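Local structure of homoserine dehydrogenase (Thermoplasma acidophilum, 3ING) at residues S119-K124 against K137-E142; S101-A106 against H126-S131. The protein probably catalyses the NADPH-dependent reduction of aspartate semialdehyde to homoserine, a shared step of threonine and methionine biosynthesis. One frame throughout, in Å; residues are numbered along the deposited sequence.

Contact 1. Residues S119-K124 against K137-E142; sequences SGLANK and KYIRYE. With NA (sodium ion), chain B; EDO (1,2-ethanediol), chain H.
Leu-121, on the first turn of helix 119-135, reaches across to Ile-139 on the outermost strand of the nucleotide-binding sheet and to Tyr-141 just past its end. Strand 112-115, this helix and strand 139-140 form a beta-alpha-beta unit of the Rossmann-type domain, and the contact is part of the apolar seam between its helix and its last strand. The two methyls of Leu-121 share the work. CD1 lies 3.5 Å from Tyr-141 CB and nearly as close to CG; it approaches the ring obliquely, and the two side chains cross at about a right angle. CD2 meets Ile-139 CD1 more loosely, at 4.3 Å. A forked leucine suits this buried place because one residue can serve two neighbours two positions apart in the chain.

Tyr-141 has its CG between the backbone N and the carbonyl carbon (chi1 45°), which turns CG and CD2 of the ring to the same Leu-121 CD1 that meets CB, while the hydroxyl runs on to a hydrogen bond with His-224. Thr-115 of the neighbouring strand touches both Leu-121 and Tyr-141. Just beyond, Glu-142 leaves this seam for the sodium site, which Val-145, Ala-146 and Val-149 complete through their carbonyl oxygens. Glu-142 grips the ion twice, with its backbone O at 2.7 Å and, through a side chain bent at chi2, with carboxylate OE2 at 2.8 Å.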
loop_
_atom_site.group_PDB
_atom_site.type_symbol
_atom_site.label_atom_id
_atom_site.label_comp_id
_atom_site.label_asym_id
_atom_site.label_seq_id
_atom_site.Cartn_x
_atom_site.Cartn_y
_atom_site.Cartn_z
ATOM N N SER A 119 20.269 11.230 2.501
ATOM C CA SER A 119 20.961 12.527 2.697
ATOM C C SER A 119 20.800 13.515 1.542
ATOM O O SER A 119 20.675 14.723 1.746
ATOM C CB SER A 119 22.439 12.278 2.927
ATOM O OG SER A 119 23.111 13.486 3.237
ATOM N N GLY A 120 20.842 13.014 0.318
ATOM C CA GLY A 120 20.633 13.883 -0.845
ATOM C C GLY A 120 19.285 14.553 -0.776
ATOM O O GLY A 120 19.197 15.742 -0.811
ATOM N N LEU A 121 18.220 13.762 -0.611
ATOM C CA LEU A 121 16.875 14.307 -0.557
ATOM C C LEU A 121 16.624 15.148 0.672
ATOM O O LEU A 121 15.849 16.083 0.626
ATOM C CB LEU A 121 15.852 13.162 -0.621
ATOM C CG LEU A 121 15.824 12.376 -1.937
ATOM C CD1 LEU A 121 14.925 11.147 -1.840
ATOM C CD2 LEU A 121 15.423 13.301 -3.117
ATOM N N ALA A 122 17.271 14.828 1.783
ATOM C CA ALA A 122 17.056 15.594 3.023
ATOM C C ALA A 122 17.735 16.983 3.022
ATOM O O ALA A 122 17.281 17.897 3.702
ATOM C CB ALA A 122 17.496 14.766 4.255
ATOM N N ASN A 123 18.786 17.123 2.221
ATOM C CA ASN A 123 19.586 18.324 2.151
ATOM C C ASN A 123 19.426 19.132 0.875
ATOM O O ASN A 123 19.552 20.362 0.892
ATOM C CB ASN A 123 21.067 17.926 2.295
ATOM C CG ASN A 123 21.416 17.462 3.702
ATOM O OD1 ASN A 123 21.408 18.260 4.621
ATOM N ND2 ASN A 123 21.769 16.198 3.859
ATOM N N LYS A 124 19.163 18.451 -0.234
ATOM C CA LYS A 124 19.220 19.039 -1.563
ATOM C C LYS A 124 17.978 18.708 -2.420
ATOM O O LYS A 124 18.070 18.549 -3.642
ATOM C CB LYS A 124 20.491 18.547 -2.276
ATOM C CG LYS A 124 21.830 18.860 -1.564
ATOM C CD LYS A 124 22.739 19.801 -2.292
ATOM C CE LYS A 124 22.015 20.936 -2.974
ATOM N NZ LYS A 124 22.774 22.193 -2.998
ATOM N N LYS A 137 13.358 13.275 -15.974
ATOM C CA LYS A 137 13.592 11.979 -15.348
ATOM C C LYS A 137 12.882 11.945 -14.039
ATOM O O LYS A 137 12.282 12.953 -13.619
ATOM C CB LYS A 137 15.075 11.702 -15.142
ATOM C CG LYS A 137 15.894 11.763 -16.373
ATOM C CD LYS A 137 15.539 10.670 -17.331
ATOM C CE LYS A 137 16.399 10.734 -18.549
ATOM N NZ LYS A 137 16.010 11.868 -19.431
ATOM N N TYR A 138 12.927 10.766 -13.411
ATOM C CA TYR A 138 12.257 10.504 -12.138
ATOM C C TYR A 138 13.202 9.973 -11.105
ATOM O O TYR A 138 14.229 9.399 -11.451
ATOM C CB TYR A 138 11.167 9.434 -12.320
ATOM C CG TYR A 138 10.098 9.840 -13.298
ATOM C CD1 TYR A 138 9.055 10.672 -12.906
ATOM C CD2 TYR A 138 10.144 9.445 -14.615
ATOM C CE1 TYR A 138 8.063 11.067 -13.799
ATOM C CE2 TYR A 138 9.158 9.849 -15.520
ATOM C CZ TYR A 138 8.122 10.648 -15.098
ATOM O OH TYR A 138 7.146 11.059 -15.982
ATOM N N ILE A 139 12.824 10.167 -9.832
ATOM C CA ILE A 139 13.498 9.568 -8.725
ATOM C C ILE A 139 12.484 8.956 -7.791
ATOM O O ILE A 139 11.452 9.577 -7.473
ATOM C CB ILE A 139 14.406 10.601 -7.964
ATOM C CG1 ILE A 139 15.133 9.902 -6.815
ATOM C CG2 ILE A 139 13.604 11.880 -7.514
ATOM C CD1 ILE A 139 16.399 10.649 -6.298
ATOM N N ARG A 140 12.758 7.718 -7.361
ATOM C CA ARG A 140 11.950 7.065 -6.338
ATOM C C ARG A 140 12.830 6.737 -5.136
ATOM O O ARG A 140 14.063 6.594 -5.245
ATOM C CB ARG A 140 11.195 5.829 -6.876
ATOM C CG ARG A 140 10.174 6.130 -7.967
ATOM C CD ARG A 140 9.274 4.863 -8.258
ATOM N NE ARG A 140 8.431 4.585 -7.100
ATOM C CZ ARG A 140 7.247 5.174 -6.861
ATOM N NH1 ARG A 140 6.750 6.039 -7.702
ATOM N NH2 ARG A 140 6.557 4.883 -5.757
ATOM N N TYR A 141 12.179 6.681 -3.976
ATOM C CA TYR A 141 12.851 6.679 -2.674
ATOM C C TYR A 141 12.106 5.930 -1.573
ATOM O O TYR A 141 12.165 6.275 -0.393
ATOM C CB TYR A 141 13.183 8.133 -2.315
ATOM C CG TYR A 141 12.055 9.143 -2.543
ATOM C CD1 TYR A 141 11.083 9.352 -1.574
ATOM C CD2 TYR A 141 11.979 9.892 -3.706
ATOM C CE1 TYR A 141 10.054 10.276 -1.761
ATOM C CE2 TYR A 141 10.953 10.831 -3.893
ATOM C CZ TYR A 141 9.987 11.001 -2.923
ATOM O OH TYR A 141 8.958 11.920 -3.095
ATOM N N GLU A 142 11.454 4.839 -1.958
ATOM C CA GLU A 142 10.750 4.025 -0.989
ATOM C C GLU A 142 11.568 3.678 0.246
ATOM O O GLU A 142 11.102 3.809 1.369
ATOM C CB GLU A 142 10.295 2.716 -1.617
ATOM C CG GLU A 142 9.348 1.928 -0.693
ATOM C CD GLU A 142 8.063 2.702 -0.455
ATOM O OE1 GLU A 142 7.381 2.998 -1.445
ATOM O OE2 GLU A 142 7.778 3.039 0.709
HETATM NA NA NA B . 9.400 2.579 2.997
HETATM C C1 EDO H . 9.730 14.056 -15.006
HETATM O O1 EDO H . 10.839 14.933 -14.783
HETATM C C2 EDO H . 8.725 14.724 -15.924
HETATM O O2 EDO H . 8.878 14.187 -17.244
#

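Contact 2. Residues S101-A106 against H126-S131; sequences SLYRMA and HDIMDS
With CG anti to the carbonyl carbon (chi1 -53°), Tyr-103 sends its ring from helix 97-108 toward helix 119-135, where Ile-128 carries CG1 in the corresponding position (chi1 -68°) and stretches CD1 out to meet it. These two helices pack side by side on one face of the Rossmann-type sheet, and the tyrosine and isoleucine fill the seam on its sheet side. Ile-128 CD1 comes to the edge of the ring, near its plane, 3.7 Å from Tyr-103 CD2 and 3.9 Å from CE2. A branched aliphatic chain suits the spot, since CG1 and CG2 also lie near CD2 while CD1 reaches farther along the rim. Cutting this side chain back to an alanine is likely to leave a gap beside the CD2-CE2 edge of Tyr-103 and take away the ring's lateral contact with helix 119-135.

The ring's far end is polar: its OH hydrogen-bonds to Asp-88 and Thr-115, so the aromatic body can be buried with the hydroxyl satisfied.

Farther along, the backbones draw close, with the CA atoms of Arg-104 and Ser-131 5.9 Å apart. A small residue fits such an approach. The arginine passes outward as an extended chain, its NE in a salt bridge with Glu-108, and only its base meets Ser-131, whose OG rests 3.6 Å from both Arg-104 CA and Arg-104 CG.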
loop_
_atom_site.group_PDB
_atom_site.type_symbol
_atom_site.label_atom_id
_atom_site.label_comp_id
_atom_site.label_asym_id
_atom_site.label_seq_id
_atom_site.Cartn_x
_atom_site.Cartn_y
_atom_site.Cartn_z
ATOM N N SER A 101 25.125 15.333 -6.780
ATOM C CA SER A 101 25.996 15.235 -7.907
ATOM C C SER A 101 25.787 13.915 -8.651
ATOM O O SER A 101 25.742 13.874 -9.876
ATOM C CB SER A 101 27.451 15.380 -7.443
ATOM O OG SER A 101 27.663 16.651 -6.834
ATOM N N LEU A 102 25.650 12.840 -7.900
ATOM C CA LEU A 102 25.409 11.555 -8.481
ATOM C C LEU A 102 24.109 11.514 -9.272
ATOM O O LEU A 102 24.116 11.057 -10.397
ATOM C CB LEU A 102 25.423 10.489 -7.393
ATOM C CG LEU A 102 25.244 9.038 -7.770
ATOM C CD1 LEU A 102 26.411 8.551 -8.601
ATOM C CD2 LEU A 102 25.075 8.239 -6.461
ATOM N N TYR A 103 23.019 11.989 -8.687
ATOM C CA TYR A 103 21.709 11.941 -9.313
ATOM C C TYR A 103 21.692 12.840 -10.536
ATOM O O TYR A 103 21.194 12.452 -11.584
ATOM C CB TYR A 103 20.589 12.333 -8.336
ATOM C CG TYR A 103 20.600 11.548 -7.011
ATOM C CD1 TYR A 103 21.267 10.348 -6.879
ATOM C CD2 TYR A 103 19.965 12.052 -5.877
ATOM C CE1 TYR A 103 21.294 9.693 -5.642
ATOM C CE2 TYR A 103 20.012 11.412 -4.665
ATOM C CZ TYR A 103 20.682 10.234 -4.554
ATOM O OH TYR A 103 20.723 9.629 -3.315
ATOM N N ARG A 104 22.330 14.009 -10.427
ATOM C CA ARG A 104 22.416 14.926 -11.558
ATOM C C ARG A 104 23.161 14.245 -12.715
ATOM O O ARG A 104 22.682 14.233 -13.856
ATOM C CB ARG A 104 23.125 16.214 -11.153
ATOM C CG ARG A 104 23.324 17.130 -12.368
ATOM C CD ARG A 104 23.711 18.494 -11.965
ATOM N NE ARG A 104 24.209 19.276 -13.096
ATOM C CZ ARG A 104 24.578 20.545 -13.018
ATOM N NH1 ARG A 104 24.542 21.193 -11.869
ATOM N NH2 ARG A 104 25.006 21.173 -14.103
HETATM N N MSE A 105 24.308 13.645 -12.417
HETATM C CA MSE A 105 25.043 12.910 -13.440
HETATM C C MSE A 105 24.174 11.829 -14.084
HETATM O O MSE A 105 24.135 11.690 -15.333
HETATM C CB MSE A 105 26.271 12.236 -12.844
HETATM C CG MSE A 105 27.050 11.388 -13.863
HETATM SE SE MSE A 105 28.605 10.552 -13.025
HETATM C CE MSE A 105 29.418 12.158 -12.410
ATOM N N ALA A 106 23.482 11.058 -13.245
ATOM C CA ALA A 106 22.570 10.021 -13.732
ATOM C C ALA A 106 21.505 10.598 -14.659
ATOM O O ALA A 106 21.319 10.103 -15.773
ATOM C CB ALA A 106 21.917 9.279 -12.574
ATOM N N HIS A 126 15.521 20.525 -3.457
ATOM C CA HIS A 126 15.273 21.496 -4.520
ATOM C C HIS A 126 16.142 21.250 -5.751
ATOM O O HIS A 126 15.634 21.161 -6.865
ATOM C CB HIS A 126 15.462 22.938 -4.023
ATOM C CG HIS A 126 15.422 23.948 -5.132
ATOM N ND1 HIS A 126 14.240 24.490 -5.601
ATOM C CD2 HIS A 126 16.407 24.464 -5.903
ATOM C CE1 HIS A 126 14.504 25.311 -6.606
ATOM N NE2 HIS A 126 15.810 25.291 -6.832
ATOM N N ASP A 127 17.456 21.150 -5.548
ATOM C CA ASP A 127 18.364 20.972 -6.656
ATOM C C ASP A 127 18.187 19.621 -7.298
ATOM O O ASP A 127 18.234 19.501 -8.512
ATOM C CB ASP A 127 19.810 21.143 -6.200
ATOM C CG ASP A 127 20.111 22.572 -5.789
ATOM O OD1 ASP A 127 19.639 23.461 -6.509
ATOM O OD2 ASP A 127 20.783 22.780 -4.754
ATOM N N ILE A 128 17.963 18.595 -6.492
ATOM C CA ILE A 128 17.698 17.286 -7.066
ATOM C C ILE A 128 16.428 17.292 -7.914
ATOM O O ILE A 128 16.428 16.747 -9.018
ATOM C CB ILE A 128 17.591 16.199 -5.992
ATOM C CG1 ILE A 128 18.964 15.976 -5.353
ATOM C CG2 ILE A 128 16.982 14.901 -6.607
ATOM C CD1 ILE A 128 18.931 15.123 -4.078
HETATM N N MSE A 129 15.339 17.904 -7.438
HETATM C CA MSE A 129 14.078 17.863 -8.253
HETATM C C MSE A 129 14.163 18.726 -9.480
HETATM O O MSE A 129 13.570 18.409 -10.520
HETATM C CB MSE A 129 12.883 18.240 -7.409
HETATM C CG MSE A 129 12.730 17.300 -6.234
HETATM SE SE MSE A 129 12.570 15.384 -6.779
HETATM C CE MSE A 129 12.454 14.612 -5.049
ATOM N N ASP A 130 14.913 19.815 -9.371
ATOM C CA ASP A 130 15.160 20.683 -10.508
ATOM C C ASP A 130 15.898 19.934 -11.613
ATOM O O ASP A 130 15.560 20.043 -12.786
ATOM C CB ASP A 130 15.982 21.863 -10.067
ATOM C CG ASP A 130 16.197 22.862 -11.162
ATOM O OD1 ASP A 130 15.302 23.007 -12.025
ATOM O OD2 ASP A 130 17.268 23.501 -11.141
ATOM N N SER A 131 16.931 19.196 -11.247
ATOM C CA SER A 131 17.699 18.455 -12.245
ATOM C C SER A 131 16.809 17.346 -12.837
ATOM O O SER A 131 16.854 17.067 -14.043
ATOM C CB SER A 131 18.978 17.910 -11.600
ATOM O OG SER A 131 19.763 17.171 -12.519
#

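From the N terminus, the chain enters contact 2 at 101-106, runs through strand 112-115, and begins helix 119-135 with segment 119-124 of contact 1. It then returns to contact 2 at 126-131 before strand 139-140 completes contact 1. The segments alternate, so the two closures cross instead of nesting. Contact 2 closes the loop from one helix to the next around strand 112-115; contact 1 closes the shorter loop, from the start of helix 119-135 to the outermost strand, over the rest of that helix. Helix 119-135 serves both, packing on helix 97-108 and meeting the end of the sheet. The contacts also touch directly: Ile-128 CD1 lies 3.3 Å from Gly-120 O, and the selenium of Met-129 packs against Ile-139 CG2.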